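Local coordinates for protein phenylalanyl-tRNA synthetase beta chain (Pyrococcus horikoshii, PDB 2CXI) that forms, as the N-terminal part of the beta subunit, a portion of the two-alpha, two-beta enzyme that attaches phenylalanine to tRNA(Phe) at the expense of ATP, at residues A[7-12]-A[42-47]; A[95-100]-A[154-159]; A[112-117]-A[222-227]; A[158-163]-A[196-201]. All coordinates share one frame; numbering follows the deposited sequence.

In the fold
From the N terminus, interaction 1 closes first: it brings the start of helix 8-15 against strand 44-51, enclosing helix 21-30 and strand 33-41. Interaction 2 opens only afterwards, folding the loop behind strand 84-93 onto strand 154-159. Interaction 3 starts inside that span and ends beyond it, so the two cross; it joins the start of helix 116-133 to the loop before strand 231-237. Interaction 4, pairing 158-163 with 196-201, lies wholly within the span of interaction 3. Interactions 2 and 4 share A158 and A159, and their strands are neighbours in the large mixed sheet. D117 links interaction 3 to S7 and K44 of interaction 1; interactions 1 and 2 lie on opposite sides of the chain's centre.

Interaction 1 (A[7-12]-A[42-47]); sequences SKSDLE and NGKVYF
S7 and Y46 face each other as a non-hydrogen-bonded antiparallel pair where strand 3-7, at the edge of a three-stranded sheet, runs straight into helix 8-15, with S7 as the N-cap. One direct backbone bond joins the segments: K8 N donates to V45 O at 2.9 Å, tilted 30° from the carbonyl plane. A water adds a second link, donating to both V45 O and S7 OG while accepting from S9 N. Among polar side chains S7 is the hub. D10 N donates to S7 OG at 3.2 Å, the capping bond. The S9 hydroxyl donates to S7 OG too, and D117 of helix 116-133, whose carboxylate also pairs with K44, is hydrogen-bonded to it. An alanine here would keep CB against the Y46 ring, but is likely to leave D10 N uncapped and to cost D117 and the water one partner each. The apolar contacts begin with S7 CB, 3.7 Å from Y46 CE1. K8 holds CG anti to its backbone N (chi1 178°), and its straight chain lies alongside V45, with K8 CD 3.9 Å from V45 CG1. F47 meets two helix residues: K8 CG approaches F47 CZ to 3.8 Å, and L11 CD2 approaches F47 CD2 to 3.8 Å. Past V45 the lysine bends at its last torsion, where K8 NZ forms a salt bridge of 2.8 Å with the syn side of E12 OE2.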
loop_
_atom_site.group_PDB
_atom_site.type_symbol
_atom_site.label_atom_id
_atom_site.label_comp_id
_atom_site.label_asym_id
_atom_site.label_seq_id
_atom_site.Cartn_x
_atom_site.Cartn_y
_atom_site.Cartn_z
ATOM N N SER A 7 26.167 36.472 5.354
ATOM C CA SER A 7 25.610 37.784 5.173
ATOM C C SER A 7 25.277 38.448 6.490
ATOM O O SER A 7 24.669 37.829 7.365
ATOM C CB SER A 7 24.414 37.716 4.189
ATOM O OG SER A 7 23.445 38.667 4.497
ATOM N N LYS A 8 25.721 39.708 6.663
ATOM C CA LYS A 8 25.436 40.443 7.902
ATOM C C LYS A 8 23.939 40.509 8.184
ATOM O O LYS A 8 23.523 40.350 9.339
ATOM C CB LYS A 8 26.009 41.870 7.875
ATOM C CG LYS A 8 25.708 42.719 9.148
ATOM C CD LYS A 8 26.411 44.120 8.973
ATOM C CE LYS A 8 26.234 45.035 10.205
ATOM N NZ LYS A 8 24.811 45.547 10.392
ATOM N N SER A 9 23.136 40.779 7.156
ATOM C CA SER A 9 21.675 40.901 7.377
ATOM C C SER A 9 21.054 39.506 7.676
ATOM O O SER A 9 20.063 39.409 8.420
ATOM C CB SER A 9 20.977 41.603 6.187
ATOM O OG SER A 9 21.006 40.768 5.034
ATOM N N ASP A 10 21.645 38.447 7.128
ATOM C CA ASP A 10 21.161 37.075 7.443
ATOM C C ASP A 10 21.390 36.801 8.930
ATOM O O ASP A 10 20.482 36.374 9.625
ATOM C CB ASP A 10 21.839 36.038 6.558
ATOM C CG ASP A 10 21.275 34.633 6.728
ATOM O OD1 ASP A 10 20.048 34.497 6.857
ATOM O OD2 ASP A 10 21.994 33.601 6.688
ATOM N N LEU A 11 22.603 37.077 9.445
ATOM C CA LEU A 11 22.888 36.908 10.873
ATOM C C LEU A 11 21.937 37.700 11.765
ATOM O O LEU A 11 21.387 37.170 12.763
ATOM C CB LEU A 11 24.314 37.404 11.145
ATOM C CG LEU A 11 25.583 36.544 11.144
ATOM C CD1 LEU A 11 25.545 35.016 11.237
ATOM C CD2 LEU A 11 26.755 37.123 10.344
ATOM N N GLU A 12 21.725 38.968 11.413
ATOM C CA GLU A 12 20.876 39.857 12.188
ATOM C C GLU A 12 19.380 39.452 12.194
ATOM O O GLU A 12 18.738 39.566 13.240
ATOM C CB GLU A 12 21.091 41.326 11.754
ATOM C CG GLU A 12 22.531 41.731 12.122
ATOM C CD GLU A 12 22.975 43.108 11.666
ATOM O OE1 GLU A 12 22.381 43.682 10.714
ATOM O OE2 GLU A 12 23.949 43.625 12.298
ATOM N N ASN A 42 27.057 45.250 -3.888
ATOM C CA ASN A 42 25.921 46.174 -4.092
ATOM C C ASN A 42 25.190 46.576 -2.811
ATOM O O ASN A 42 24.009 46.267 -2.603
ATOM C CB ASN A 42 24.947 45.655 -5.158
ATOM C CG ASN A 42 24.724 44.159 -5.059
ATOM O OD1 ASN A 42 25.040 43.397 -5.997
ATOM N ND2 ASN A 42 24.191 43.714 -3.912
ATOM N N GLY A 43 25.909 47.257 -1.939
ATOM C CA GLY A 43 25.323 47.752 -0.717
ATOM C C GLY A 43 25.105 46.710 0.362
ATOM O O GLY A 43 24.765 47.075 1.488
ATOM N N LYS A 44 25.298 45.428 0.055
ATOM C CA LYS A 44 25.050 44.393 1.062
ATOM C C LYS A 44 26.353 43.939 1.729
ATOM O O LYS A 44 27.310 43.665 1.034
ATOM C CB LYS A 44 24.302 43.212 0.442
ATOM C CG LYS A 44 23.961 42.149 1.426
ATOM C CD LYS A 44 22.484 41.768 1.290
ATOM C CE LYS A 44 22.310 40.653 0.279
ATOM N NZ LYS A 44 22.744 39.325 0.805
ATOM N N VAL A 45 26.370 43.869 3.063
ATOM C CA VAL A 45 27.593 43.538 3.800
ATOM C C VAL A 45 27.744 42.009 4.008
ATOM O O VAL A 45 26.793 41.336 4.452
ATOM C CB VAL A 45 27.680 44.309 5.159
ATOM C CG1 VAL A 45 28.918 43.898 5.970
ATOM C CG2 VAL A 45 27.650 45.848 4.943
ATOM N N TYR A 46 28.957 41.510 3.755
ATOM C CA TYR A 46 29.339 40.114 3.999
ATOM C C TYR A 46 30.537 40.033 4.930
ATOM O O TYR A 46 31.379 40.955 4.944
ATOM C CB TYR A 46 29.685 39.433 2.679
ATOM C CG TYR A 46 28.478 39.281 1.797
ATOM C CD1 TYR A 46 27.636 38.184 1.930
ATOM C CD2 TYR A 46 28.154 40.265 0.842
ATOM C CE1 TYR A 46 26.497 38.053 1.110
ATOM C CE2 TYR A 46 27.033 40.143 0.029
ATOM C CZ TYR A 46 26.210 39.039 0.161
ATOM O OH TYR A 46 25.095 38.918 -0.657
ATOM N N PHE A 47 30.568 38.979 5.747
ATOM C CA PHE A 47 31.729 38.616 6.542
ATOM C C PHE A 47 32.304 37.283 6.038
ATOM O O PHE A 47 31.550 36.369 5.622
ATOM C CB PHE A 47 31.358 38.421 8.028
ATOM C CG PHE A 47 30.604 39.545 8.666
ATOM C CD1 PHE A 47 30.778 40.885 8.278
ATOM C CD2 PHE A 47 29.790 39.267 9.785
ATOM C CE1 PHE A 47 30.104 41.900 8.933
ATOM C CE2 PHE A 47 29.127 40.289 10.468
ATOM C CZ PHE A 47 29.280 41.608 10.051
HETATM O O HOH W 1 24.218 41.454 4.353
#

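Interaction 2 (A[95-100]-A[154-159]); sequences EKLKDI and IYYKAA
With CG anti to its carbonyl carbon (chi1 -77°), L97 sends its branched end at strand 154-159, while Y156, CG anti to the backbone N (chi1 174°) and the ring turned about its second torsion, presents a face to that leucine. The result is a CH-pi contact of nearly ideal form: L97 CD1 sits 3.5 Å from the centroid of the Y156 ring and only 7° off its normal, at much the same distance from all six ring carbons. The phenol end of Y156 is hydrogen-bonded to the backbone oxygen of R101, which helps fix the ring beneath the methyl. The same methyl also touches the strand backbone, L97 CD1 being 3.6 Å from K157 C, and L97 CG lies 3.7 Å from A158 N. The other methyl, L97 CD2, is 4.0 Å from A158 CB, and K96 CB approaches that same A158 CB to 3.7 Å, the remainder of the lysine extending off the contact. No hydrogen bond crosses directly between the segments; instead D94 bridges them, its carboxylate oxygens accepting from K96 N and A158 N. The contact thus seats the short 3-10 turn after strand 84-93 on the mixed sheet of the B3/4 domain, where strand 154-159 lies parallel to 84-93 and antiparallel to 199-204, and Y156 also touches Y106 of strand 103-110 and T236 of strand 231-237.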
loop_
_atom_site.group_PDB
_atom_site.type_symbol
_atom_site.label_atom_id
_atom_site.label_comp_id
_atom_site.label_asym_id
_atom_site.label_seq_id
_atom_site.Cartn_x
_atom_site.Cartn_y
_atom_site.Cartn_z
ATOM N N GLU A 95 21.568 -3.784 2.213
ATOM C CA GLU A 95 22.674 -4.470 2.888
ATOM C C GLU A 95 23.844 -4.683 1.968
ATOM O O GLU A 95 24.981 -4.792 2.419
ATOM C CB GLU A 95 22.237 -5.813 3.497
ATOM C CG GLU A 95 21.809 -6.875 2.495
ATOM C CD GLU A 95 21.460 -8.200 3.188
ATOM O OE1 GLU A 95 21.838 -8.385 4.385
ATOM O OE2 GLU A 95 20.796 -9.046 2.538
ATOM N N LYS A 96 23.585 -4.691 0.671
ATOM C CA LYS A 96 24.640 -4.884 -0.323
ATOM C C LYS A 96 25.587 -3.688 -0.386
ATOM O O LYS A 96 26.655 -3.764 -1.009
ATOM C CB LYS A 96 24.059 -5.145 -1.700
ATOM C CG LYS A 96 23.241 -6.448 -1.795
ATOM C CD LYS A 96 23.185 -6.875 -3.270
ATOM C CE LYS A 96 21.949 -7.759 -3.547
ATOM N NZ LYS A 96 21.269 -8.194 -2.264
ATOM N N LEU A 97 25.212 -2.600 0.287
ATOM C CA LEU A 97 26.109 -1.425 0.402
ATOM C C LEU A 97 27.130 -1.553 1.555
ATOM O O LEU A 97 27.951 -0.655 1.765
ATOM C CB LEU A 97 25.265 -0.141 0.532
ATOM C CG LEU A 97 24.645 0.383 -0.773
ATOM C CD1 LEU A 97 23.703 1.546 -0.500
ATOM C CD2 LEU A 97 25.739 0.782 -1.840
ATOM N N LYS A 98 27.039 -2.649 2.318
ATOM C CA LYS A 98 27.792 -2.804 3.583
ATOM C C LYS A 98 29.286 -2.536 3.470
ATOM O O LYS A 98 29.855 -1.906 4.364
ATOM C CB LYS A 98 27.548 -4.158 4.245
ATOM C CG LYS A 98 28.198 -4.334 5.649
ATOM C CD LYS A 98 27.675 -3.303 6.689
ATOM C CE LYS A 98 28.220 -3.621 8.082
ATOM N NZ LYS A 98 27.995 -2.524 9.103
ATOM N N ASP A 99 29.905 -2.954 2.363
ATOM C CA ASP A 99 31.333 -2.775 2.177
ATOM C C ASP A 99 31.575 -1.781 1.055
ATOM O O ASP A 99 32.662 -1.723 0.481
ATOM C CB ASP A 99 32.006 -4.136 1.893
ATOM C CG ASP A 99 33.520 -4.102 2.094
ATOM O OD1 ASP A 99 34.016 -3.334 2.978
ATOM O OD2 ASP A 99 34.283 -4.807 1.383
ATOM N N ILE A 100 30.563 -0.963 0.740
ATOM C CA ILE A 100 30.702 0.038 -0.317
ATOM C C ILE A 100 30.484 1.458 0.231
ATOM O O ILE A 100 31.339 2.364 0.021
ATOM C CB ILE A 100 29.713 -0.278 -1.519
ATOM C CG1 ILE A 100 29.983 -1.684 -2.091
ATOM C CG2 ILE A 100 29.752 0.845 -2.597
ATOM C CD1 ILE A 100 28.913 -2.205 -3.073
ATOM N N ILE A 154 11.754 5.788 -0.294
ATOM C CA ILE A 154 13.057 6.094 -0.943
ATOM C C ILE A 154 13.999 4.916 -0.697
ATOM O O ILE A 154 13.935 4.287 0.366
ATOM C CB ILE A 154 13.666 7.446 -0.399
ATOM C CG1 ILE A 154 12.650 8.601 -0.513
ATOM C CG2 ILE A 154 14.994 7.755 -1.102
ATOM C CD1 ILE A 154 12.161 8.938 -1.930
ATOM N N TYR A 155 14.839 4.616 -1.675
ATOM C CA TYR A 155 15.805 3.496 -1.624
ATOM C C TYR A 155 17.241 3.983 -1.766
ATOM O O TYR A 155 17.543 4.666 -2.701
ATOM C CB TYR A 155 15.501 2.519 -2.770
ATOM C CG TYR A 155 14.120 1.949 -2.639
ATOM C CD1 TYR A 155 13.016 2.637 -3.126
ATOM C CD2 TYR A 155 13.920 0.729 -1.974
ATOM C CE1 TYR A 155 11.705 2.121 -2.974
ATOM C CE2 TYR A 155 12.672 0.214 -1.814
ATOM C CZ TYR A 155 11.564 0.903 -2.312
ATOM O OH TYR A 155 10.311 0.342 -2.139
ATOM N N TYR A 156 18.084 3.661 -0.790
ATOM C CA TYR A 156 19.518 3.854 -0.900
ATOM C C TYR A 156 20.108 2.450 -1.185
ATOM O O TYR A 156 20.092 1.568 -0.310
ATOM C CB TYR A 156 20.033 4.478 0.406
ATOM C CG TYR A 156 21.531 4.607 0.477
ATOM C CD1 TYR A 156 22.264 5.124 -0.596
ATOM C CD2 TYR A 156 22.213 4.257 1.651
ATOM C CE1 TYR A 156 23.656 5.235 -0.512
ATOM C CE2 TYR A 156 23.587 4.399 1.749
ATOM C CZ TYR A 156 24.294 4.874 0.647
ATOM O OH TYR A 156 25.659 4.964 0.736
ATOM N N LYS A 157 20.515 2.226 -2.424
ATOM C CA LYS A 157 20.802 0.872 -2.906
ATOM C C LYS A 157 22.141 0.684 -3.618
ATOM O O LYS A 157 22.748 1.641 -4.104
ATOM C CB LYS A 157 19.656 0.384 -3.831
ATOM C CG LYS A 157 19.582 1.150 -5.177
ATOM C CD LYS A 157 18.591 0.469 -6.090
ATOM C CE LYS A 157 18.575 1.160 -7.458
ATOM N NZ LYS A 157 18.250 0.210 -8.617
ATOM N N ALA A 158 22.578 -0.577 -3.691
ATOM C CA ALA A 158 23.712 -0.946 -4.513
ATOM C C ALA A 158 23.164 -1.098 -5.928
ATOM O O ALA A 158 22.287 -1.907 -6.151
ATOM C CB ALA A 158 24.323 -2.275 -4.010
ATOM N N ALA A 159 23.671 -0.288 -6.845
ATOM C CA ALA A 159 23.256 -0.278 -8.247
ATOM C C ALA A 159 24.319 -0.845 -9.204
ATOM O O ALA A 159 25.532 -0.646 -9.017
ATOM C CB ALA A 159 22.920 1.145 -8.666
#

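Interaction 3 (A[112-117]-A[222-227]); sequences LRLDED and GRVTTD
L114 and T226 bring their backbones to a CA-to-CA distance of 4.8 Å, with the touching parts running 78° apart. Two local motifs of the B3/4 domain meet here: the N-cap of helix 116-133, supplied by D115, and an ST turn at T225. No direct hydrogen bond joins them. The polar link is a water that accepts from L114 N at 2.8 Å and donates to T226 O at 2.6 Å, so it satisfies one donor and one acceptor of the facing backbones. CG anti to its carbonyl carbon (chi1 -53°) turns the L114 side chain toward the loop. L114 CD1 comes within 3.6 Å of T225 O and 4.1 Å of V224 CG1, the leucine and valine side chains crossing at about a right angle. L119 and M122 of helix 116-133 continue this apolar patch, L119 touching V224 and T226, and M122 touching L114. T226 brings its methyl rather than its hydroxyl to the helix start: T226 CG2 packs 3.8 Å from D115 C and 4.1 Å from E116 N. The CB of D115 is directed away from the loop, and its carboxylate caps a backbone N farther along the helix and forms a salt bridge to R13 of helix 8-15. In the loop, the turn is closed by D227 N, which donates to T225 OG1 at 3.0 Å.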
loop_
_atom_site.group_PDB
_atom_site.type_symbol
_atom_site.label_atom_id
_atom_site.label_comp_id
_atom_site.label_asym_id
_atom_site.label_seq_id
_atom_site.Cartn_x
_atom_site.Cartn_y
_atom_site.Cartn_z
ATOM N N LEU A 112 9.709 25.683 5.192
ATOM C CA LEU A 112 10.786 26.629 5.038
ATOM C C LEU A 112 10.339 27.700 4.047
ATOM O O LEU A 112 9.583 27.423 3.114
ATOM C CB LEU A 112 12.051 25.925 4.545
ATOM C CG LEU A 112 12.717 25.023 5.617
ATOM C CD1 LEU A 112 13.652 24.030 4.948
ATOM C CD2 LEU A 112 13.468 25.826 6.691
ATOM N N ARG A 113 10.836 28.908 4.235
ATOM C CA ARG A 113 10.752 29.911 3.184
ATOM C C ARG A 113 12.180 30.320 2.838
ATOM O O ARG A 113 12.800 31.082 3.561
ATOM C CB ARG A 113 9.898 31.112 3.642
ATOM C CG ARG A 113 8.502 30.740 4.235
ATOM C CD ARG A 113 7.696 31.928 4.874
ATOM N NE ARG A 113 8.177 33.194 4.291
ATOM C CZ ARG A 113 8.928 34.094 4.944
ATOM N NH1 ARG A 113 9.250 33.918 6.234
ATOM N NH2 ARG A 113 9.341 35.186 4.309
ATOM N N LEU A 114 12.699 29.827 1.721
ATOM C CA LEU A 114 14.099 30.013 1.388
ATOM C C LEU A 114 14.327 31.294 0.596
ATOM O O LEU A 114 13.387 31.877 0.061
ATOM C CB LEU A 114 14.678 28.794 0.635
ATOM C CG LEU A 114 14.456 27.466 1.353
ATOM C CD1 LEU A 114 15.025 26.367 0.436
ATOM C CD2 LEU A 114 15.170 27.529 2.738
ATOM N N ASP A 115 15.572 31.748 0.582
ATOM C CA ASP A 115 15.996 32.869 -0.270
ATOM C C ASP A 115 17.451 32.694 -0.576
ATOM O O ASP A 115 18.053 31.654 -0.207
ATOM C CB ASP A 115 15.712 34.234 0.383
ATOM C CG ASP A 115 16.195 34.328 1.857
ATOM O OD1 ASP A 115 17.343 33.938 2.177
ATOM O OD2 ASP A 115 15.487 34.824 2.761
ATOM N N GLU A 116 18.047 33.678 -1.254
ATOM C CA GLU A 116 19.442 33.548 -1.663
ATOM C C GLU A 116 20.356 33.261 -0.467
ATOM O O GLU A 116 21.220 32.411 -0.558
ATOM C CB GLU A 116 19.956 34.805 -2.400
ATOM C CG GLU A 116 19.544 34.874 -3.881
ATOM C CD GLU A 116 19.931 36.197 -4.551
ATOM O OE1 GLU A 116 20.886 36.880 -4.045
ATOM O OE2 GLU A 116 19.284 36.561 -5.586
ATOM N N ASP A 117 20.189 34.012 0.619
ATOM C CA ASP A 117 21.041 33.839 1.807
ATOM C C ASP A 117 20.873 32.460 2.471
ATOM O O ASP A 117 21.863 31.792 2.770
ATOM C CB ASP A 117 20.766 34.920 2.819
ATOM C CG ASP A 117 21.511 36.246 2.497
ATOM O OD1 ASP A 117 22.262 36.321 1.499
ATOM O OD2 ASP A 117 21.395 37.252 3.221
ATOM N N GLY A 222 14.316 16.191 -7.816
ATOM C CA GLY A 222 14.346 16.778 -6.475
ATOM C C GLY A 222 15.215 18.009 -6.297
ATOM O O GLY A 222 15.741 18.259 -5.192
ATOM N N ARG A 223 15.374 18.811 -7.355
ATOM C CA ARG A 223 16.191 20.040 -7.240
ATOM C C ARG A 223 15.653 21.055 -6.240
ATOM O O ARG A 223 14.453 21.341 -6.209
ATOM C CB ARG A 223 16.376 20.681 -8.622
ATOM C CG ARG A 223 17.169 19.772 -9.543
ATOM C CD ARG A 223 18.678 19.784 -9.290
ATOM N NE ARG A 223 19.282 21.123 -9.355
ATOM C CZ ARG A 223 19.566 21.766 -10.481
ATOM N NH1 ARG A 223 19.290 21.229 -11.655
ATOM N NH2 ARG A 223 20.137 22.962 -10.426
ATOM N N VAL A 224 16.530 21.546 -5.368
ATOM C CA VAL A 224 16.185 22.584 -4.401
ATOM C C VAL A 224 16.353 23.980 -5.032
ATOM O O VAL A 224 17.389 24.302 -5.605
ATOM C CB VAL A 224 17.077 22.524 -3.124
ATOM C CG1 VAL A 224 16.650 23.572 -2.098
ATOM C CG2 VAL A 224 17.044 21.120 -2.469
ATOM N N THR A 225 15.322 24.799 -4.903
ATOM C CA THR A 225 15.386 26.195 -5.371
ATOM C C THR A 225 14.939 27.089 -4.215
ATOM O O THR A 225 14.554 26.586 -3.151
ATOM C CB THR A 225 14.460 26.429 -6.615
ATOM O OG1 THR A 225 13.094 26.361 -6.202
ATOM C CG2 THR A 225 14.601 25.319 -7.710
ATOM N N THR A 226 14.946 28.416 -4.400
ATOM C CA THR A 226 14.339 29.278 -3.369
ATOM C C THR A 226 12.807 29.090 -3.244
ATOM O O THR A 226 12.220 29.581 -2.282
ATOM C CB THR A 226 14.656 30.786 -3.617
ATOM O OG1 THR A 226 14.182 31.131 -4.919
ATOM C CG2 THR A 226 16.173 31.025 -3.682
ATOM N N ASP A 227 12.158 28.398 -4.195
ATOM C CA ASP A 227 10.725 28.039 -4.059
ATOM C C ASP A 227 10.480 26.782 -3.223
ATOM O O ASP A 227 9.339 26.489 -2.815
ATOM C CB ASP A 227 10.073 27.864 -5.418
ATOM C CG ASP A 227 9.986 29.176 -6.182
ATOM O OD1 ASP A 227 9.723 30.220 -5.559
ATOM O OD2 ASP A 227 10.209 29.255 -7.406
HETATM O O HOH W 2 11.018 28.724 -0.181
#

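Interaction 4 (A[158-163]-A[196-201]); sequences AAEKTE and KQFYPL
An antiparallel strand pair ends here, A158 standing opposite P200 and A159 opposite Y199 where strands 154-159 and 199-204 run side by side. A159 and Y199 form the hydrogen-bonded pair: A159 N donates to Y199 O at 2.8 Å, and Y199 N returns a bond to A159 O in the carbonyl plane. On the face of A159, its CB packs 3.8 Å from L201 CD2; on the other, A158 CB lies 3.7 Å from F198 CB. The F198 ring has E160 OE1 at its edge, in plane, the carboxylate turned 88° to the ring, while Q197 CG sits over one face. Beyond the strand, a type I turn from E160 to E163 presents K161. With CG anti to the carbonyl carbon (chi1 -60°) and the chain extended beyond it, K161 crosses Y199 at about a right angle, K161 CG lying over one face, 4.0 Å from the ring centroid and 20° off the normal. K161 NZ then donates to K196 O at 2.6 Å, nearly along the carbonyl axis, and more weakly to K194 O. Cutting K161 back to an alanine would probably leave K196 O without its donor and uncover that tyrosine face. The Y199 hydroxyl is hydrogen-bonded to K194 O.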
loop_
_atom_site.group_PDB
_atom_site.type_symbol
_atom_site.label_atom_id
_atom_site.label_comp_id
_atom_site.label_asym_id
_atom_site.label_seq_id
_atom_site.Cartn_x
_atom_site.Cartn_y
_atom_site.Cartn_z
ATOM N N ALA A 158 22.578 -0.577 -3.691
ATOM C CA ALA A 158 23.712 -0.946 -4.513
ATOM C C ALA A 158 23.164 -1.098 -5.928
ATOM O O ALA A 158 22.287 -1.907 -6.151
ATOM C CB ALA A 158 24.323 -2.275 -4.010
ATOM N N ALA A 159 23.671 -0.288 -6.845
ATOM C CA ALA A 159 23.256 -0.278 -8.247
ATOM C C ALA A 159 24.319 -0.845 -9.204
ATOM O O ALA A 159 25.532 -0.646 -9.017
ATOM C CB ALA A 159 22.920 1.145 -8.666
ATOM N N GLU A 160 23.825 -1.504 -10.255
ATOM C CA GLU A 160 24.618 -1.867 -11.424
ATOM C C GLU A 160 25.266 -0.627 -12.040
ATOM O O GLU A 160 24.664 0.454 -12.084
ATOM C CB GLU A 160 23.724 -2.546 -12.482
ATOM C CG GLU A 160 23.020 -3.828 -12.022
ATOM C CD GLU A 160 23.968 -5.027 -11.872
ATOM O OE1 GLU A 160 25.143 -4.955 -12.317
ATOM O OE2 GLU A 160 23.548 -6.050 -11.286
ATOM N N LYS A 161 26.487 -0.812 -12.534
ATOM C CA LYS A 161 27.266 0.262 -13.131
ATOM C C LYS A 161 26.694 0.775 -14.474
ATOM O O LYS A 161 27.106 1.836 -14.965
ATOM C CB LYS A 161 28.709 -0.199 -13.323
ATOM C CG LYS A 161 29.398 -0.598 -12.046
ATOM C CD LYS A 161 30.864 -0.876 -12.256
ATOM C CE LYS A 161 31.426 -1.484 -10.991
ATOM N NZ LYS A 161 32.897 -1.305 -10.836
ATOM N N THR A 162 25.774 0.001 -15.048
ATOM C CA THR A 162 25.097 0.364 -16.297
ATOM C C THR A 162 23.778 1.106 -16.090
ATOM O O THR A 162 23.198 1.586 -17.065
ATOM C CB THR A 162 24.826 -0.890 -17.154
ATOM O OG1 THR A 162 24.117 -1.842 -16.357
ATOM C CG2 THR A 162 26.123 -1.593 -17.542
ATOM N N GLU A 163 23.304 1.216 -14.837
ATOM C CA GLU A 163 22.177 2.137 -14.546
ATOM C C GLU A 163 22.477 3.549 -15.050
ATOM O O GLU A 163 23.632 3.971 -15.104
ATOM C CB GLU A 163 21.844 2.209 -13.044
ATOM C CG GLU A 163 21.277 0.954 -12.402
ATOM C CD GLU A 163 20.012 0.422 -13.067
ATOM O OE1 GLU A 163 19.167 1.228 -13.520
ATOM O OE2 GLU A 163 19.853 -0.827 -13.124
ATOM N N LYS A 196 34.489 -0.961 -6.672
ATOM C CA LYS A 196 33.481 -1.866 -6.091
ATOM C C LYS A 196 32.612 -2.460 -7.189
ATOM O O LYS A 196 32.601 -1.970 -8.322
ATOM C CB LYS A 196 32.623 -1.139 -5.062
ATOM C CG LYS A 196 33.427 -0.347 -4.026
ATOM C CD LYS A 196 34.407 -1.209 -3.194
ATOM C CE LYS A 196 33.710 -2.200 -2.277
ATOM N NZ LYS A 196 34.692 -2.844 -1.326
ATOM N N GLN A 197 31.906 -3.535 -6.861
ATOM C CA GLN A 197 31.064 -4.207 -7.832
ATOM C C GLN A 197 29.832 -3.375 -8.192
ATOM O O GLN A 197 29.369 -3.424 -9.328
ATOM C CB GLN A 197 30.647 -5.559 -7.279
ATOM C CG GLN A 197 30.153 -6.524 -8.319
ATOM C CD GLN A 197 29.466 -7.708 -7.695
ATOM O OE1 GLN A 197 29.604 -7.958 -6.475
ATOM N NE2 GLN A 197 28.711 -8.449 -8.514
ATOM N N PHE A 198 29.307 -2.625 -7.213
ATOM C CA PHE A 198 28.095 -1.809 -7.393
ATOM C C PHE A 198 28.365 -0.386 -6.898
ATOM O O PHE A 198 29.280 -0.174 -6.080
ATOM C CB PHE A 198 26.909 -2.396 -6.628
ATOM C CG PHE A 198 26.612 -3.826 -6.975
ATOM C CD1 PHE A 198 26.215 -4.176 -8.267
ATOM C CD2 PHE A 198 26.747 -4.826 -6.015
ATOM C CE1 PHE A 198 25.974 -5.521 -8.602
ATOM C CE2 PHE A 198 26.491 -6.180 -6.328
ATOM C CZ PHE A 198 26.096 -6.518 -7.631
ATOM N N TYR A 199 27.619 0.590 -7.416
ATOM C CA TYR A 199 27.728 1.977 -6.894
ATOM C C TYR A 199 26.469 2.350 -6.109
ATOM O O TYR A 199 25.367 1.870 -6.439
ATOM C CB TYR A 199 27.973 2.993 -8.014
ATOM C CG TYR A 199 29.176 2.732 -8.895
ATOM C CD1 TYR A 199 30.306 2.051 -8.411
ATOM C CD2 TYR A 199 29.186 3.178 -10.222
ATOM C CE1 TYR A 199 31.408 1.820 -9.220
ATOM C CE2 TYR A 199 30.289 2.966 -11.038
ATOM C CZ TYR A 199 31.392 2.264 -10.527
ATOM O OH TYR A 199 32.484 2.063 -11.322
ATOM N N PRO A 200 26.612 3.170 -5.062
ATOM C CA PRO A 200 25.445 3.570 -4.266
ATOM C C PRO A 200 24.552 4.478 -5.115
ATOM O O PRO A 200 25.052 5.354 -5.836
ATOM C CB PRO A 200 26.057 4.371 -3.086
ATOM C CG PRO A 200 27.564 4.087 -3.130
ATOM C CD PRO A 200 27.867 3.790 -4.569
ATOM N N LEU A 201 23.252 4.252 -5.034
ATOM C CA LEU A 201 22.300 5.091 -5.727
ATOM C C LEU A 201 21.138 5.412 -4.767
ATOM O O LEU A 201 20.653 4.540 -4.052
ATOM C CB LEU A 201 21.792 4.362 -6.985
ATOM C CG LEU A 201 21.435 5.222 -8.187
ATOM C CD1 LEU A 201 22.677 6.005 -8.648
ATOM C CD2 LEU A 201 20.922 4.306 -9.323
#